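Local atomic coordinates of cell envelope-related transcriptional attenuator domain-containing protein (Eubacterium siraeum, PDB entry 4OBM), a protein that is of uncharacterised function but belongs to the LytR-CpsA-Psr family, and is thus probably linked to the cell envelope. Residues N50-L55 with V227-I232. Sequence-based numbering, arbitrary orientation.
Sequences NNTFVL and VTDFYI
Phe53 and Leu55 each use both backbone N and O to bind Val227, Asp229 and Tyr231, joining the edge strand 228-230 in parallel to strand 52-58 of a mixed sheet. Phe53 N gives to Val227 O at 2.7 Å, and Phe53 O accepts from Asp229 N. Leu55 N then reaches Asp229 O at 2.9 Å (N-H...O angle 164°), and Tyr231 N closes the series on Leu55 O.

The tight part lies where Phe53, Leu55 and Thr228 meet helices 213-220 and 164-181. With chi1 -67° setting CG beside its own backbone N, the Phe53 ring brings CD2 within 3.4 Å of Val227 O, which lies in the ring plane at its edge, while Val227 CG2 runs alongside at 4.1 Å from CD2.

Phe230 forms the solvent-side end of this face: its CB sits 3.3 Å from Leu55 O, and the rest of this exposed residue turns toward Ala170 and Thr171. On the other face Val54 is buried against Leu256, but exposed Asp229, roughly perpendicular to Thr52, puts OD2 3.2 Å from Thr52 OG1.

Cohesion therefore rests chiefly on main-chain amides, which fix the strand register; helices cover both faces, yet apolar side-chain contacts between the segments lie mainly beside Phe53 and Leu55.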
loop_
_atom_site.group_PDB
_atom_site.type_symbol
_atom_site.label_atom_id
_atom_site.label_comp_id
_atom_site.label_asym_id
_atom_site.label_seq_id
_atom_site.Cartn_x
_atom_site.Cartn_y
_atom_site.Cartn_z
ATOM N N ASN A 50 0.117 -16.747 -5.127
ATOM C CA ASN A 50 -1.290 -16.367 -5.245
ATOM C C ASN A 50 -1.548 -15.294 -6.322
ATOM O O ASN A 50 -2.709 -14.947 -6.556
ATOM C CB ASN A 50 -1.800 -15.866 -3.890
ATOM C CG ASN A 50 -2.120 -16.966 -2.915
ATOM O OD1 ASN A 50 -1.236 -17.652 -2.402
ATOM N ND2 ASN A 50 -3.400 -17.140 -2.619
ATOM N N ASN A 51 -0.483 -14.789 -6.991
ATOM C CA ASN A 51 -0.566 -13.734 -8.015
ATOM C C ASN A 51 -1.416 -12.567 -7.484
ATOM O O ASN A 51 -2.325 -12.079 -8.163
ATOM C CB ASN A 51 -1.114 -14.271 -9.362
ATOM C CG ASN A 51 -0.195 -15.217 -10.089
ATOM O OD1 ASN A 51 -0.481 -16.408 -10.231
ATOM N ND2 ASN A 51 0.918 -14.708 -10.590
ATOM N N THR A 52 -1.149 -12.170 -6.234
ATOM C CA THR A 52 -1.897 -11.099 -5.587
ATOM C C THR A 52 -0.958 -10.131 -4.862
ATOM O O THR A 52 0.180 -10.466 -4.519
ATOM C CB THR A 52 -3.006 -11.664 -4.644
ATOM O OG1 THR A 52 -3.996 -10.651 -4.434
ATOM C CG2 THR A 52 -2.474 -12.163 -3.296
ATOM N N PHE A 53 -1.472 -8.920 -4.655
ATOM C CA PHE A 53 -0.854 -7.836 -3.914
ATOM C C PHE A 53 -1.764 -7.574 -2.712
ATOM O O PHE A 53 -2.945 -7.312 -2.911
ATOM C CB PHE A 53 -0.685 -6.600 -4.818
ATOM C CG PHE A 53 0.308 -6.792 -5.939
ATOM C CD1 PHE A 53 1.662 -6.502 -5.753
ATOM C CD2 PHE A 53 -0.106 -7.242 -7.192
ATOM C CE1 PHE A 53 2.580 -6.655 -6.802
ATOM C CE2 PHE A 53 0.819 -7.414 -8.234
ATOM C CZ PHE A 53 2.155 -7.108 -8.035
ATOM N N VAL A 54 -1.255 -7.747 -1.479
ATOM C CA VAL A 54 -2.041 -7.570 -0.244
ATOM C C VAL A 54 -1.714 -6.205 0.356
ATOM O O VAL A 54 -0.549 -5.915 0.650
ATOM C CB VAL A 54 -1.812 -8.717 0.779
ATOM C CG1 VAL A 54 -2.700 -8.552 2.017
ATOM C CG2 VAL A 54 -2.041 -10.082 0.135
ATOM N N LEU A 55 -2.731 -5.375 0.545
ATOM C CA LEU A 55 -2.520 -4.060 1.152
ATOM C C LEU A 55 -2.935 -4.091 2.604
ATOM O O LEU A 55 -3.935 -4.711 2.926
ATOM C CB LEU A 55 -3.290 -2.944 0.418
ATOM C CG LEU A 55 -3.079 -2.803 -1.095
ATOM C CD1 LEU A 55 -4.301 -2.181 -1.748
ATOM C CD2 LEU A 55 -1.846 -1.968 -1.398
ATOM N N VAL A 227 -5.979 -8.352 -8.950
ATOM C CA VAL A 227 -4.679 -8.818 -8.468
ATOM C C VAL A 227 -4.467 -8.249 -7.046
ATOM O O VAL A 227 -3.346 -8.218 -6.537
ATOM C CB VAL A 227 -3.503 -8.471 -9.430
ATOM C CG1 VAL A 227 -3.636 -9.228 -10.752
ATOM C CG2 VAL A 227 -3.378 -6.958 -9.647
ATOM N N THR A 228 -5.546 -7.795 -6.408
ATOM C CA THR A 228 -5.404 -7.215 -5.075
ATOM C C THR A 228 -6.320 -7.862 -4.040
ATOM O O THR A 228 -7.286 -8.561 -4.356
ATOM C CB THR A 228 -5.584 -5.675 -5.091
ATOM O OG1 THR A 228 -6.794 -5.302 -5.750
ATOM C CG2 THR A 228 -4.417 -4.969 -5.726
ATOM N N ASP A 229 -5.940 -7.633 -2.784
ATOM C CA ASP A 229 -6.576 -8.024 -1.549
ATOM C C ASP A 229 -6.125 -7.053 -0.479
ATOM O O ASP A 229 -5.144 -6.336 -0.666
ATOM C CB ASP A 229 -6.218 -9.468 -1.174
ATOM C CG ASP A 229 -7.117 -10.491 -1.820
ATOM O OD1 ASP A 229 -8.244 -10.690 -1.314
ATOM O OD2 ASP A 229 -6.694 -11.102 -2.830
ATOM N N PHE A 230 -6.850 -7.004 0.630
ATOM C CA PHE A 230 -6.478 -6.159 1.744
ATOM C C PHE A 230 -6.979 -6.743 3.040
ATOM O O PHE A 230 -7.998 -7.431 3.071
ATOM C CB PHE A 230 -6.954 -4.692 1.567
ATOM C CG PHE A 230 -8.436 -4.426 1.650
ATOM C CD1 PHE A 230 -9.067 -4.293 2.881
ATOM C CD2 PHE A 230 -9.183 -4.207 0.500
ATOM C CE1 PHE A 230 -10.439 -4.018 2.960
ATOM C CE2 PHE A 230 -10.554 -3.935 0.574
ATOM C CZ PHE A 230 -11.176 -3.838 1.804
ATOM N N TYR A 231 -6.238 -6.458 4.107
ATOM C CA TYR A 231 -6.556 -6.763 5.492
ATOM C C TYR A 231 -6.503 -5.441 6.279
ATOM O O TYR A 231 -5.590 -4.634 6.067
ATOM C CB TYR A 231 -5.611 -7.823 6.093
ATOM C CG TYR A 231 -5.935 -8.066 7.548
ATOM C CD1 TYR A 231 -7.081 -8.762 7.916
ATOM C CD2 TYR A 231 -5.191 -7.460 8.556
ATOM C CE1 TYR A 231 -7.459 -8.880 9.248
ATOM C CE2 TYR A 231 -5.562 -7.569 9.894
ATOM C CZ TYR A 231 -6.693 -8.289 10.235
ATOM O OH TYR A 231 -7.064 -8.431 11.544
ATOM N N ILE A 232 -7.476 -5.218 7.183
ATOM C CA ILE A 232 -7.487 -3.985 7.971
ATOM C C ILE A 232 -7.134 -4.307 9.439
ATOM O O ILE A 232 -7.962 -4.830 10.180
ATOM C CB ILE A 232 -8.800 -3.163 7.837
ATOM C CG1 ILE A 232 -9.280 -3.038 6.359
ATOM C CG2 ILE A 232 -8.707 -1.792 8.560
ATOM C CD1 ILE A 232 -8.734 -1.840 5.525
#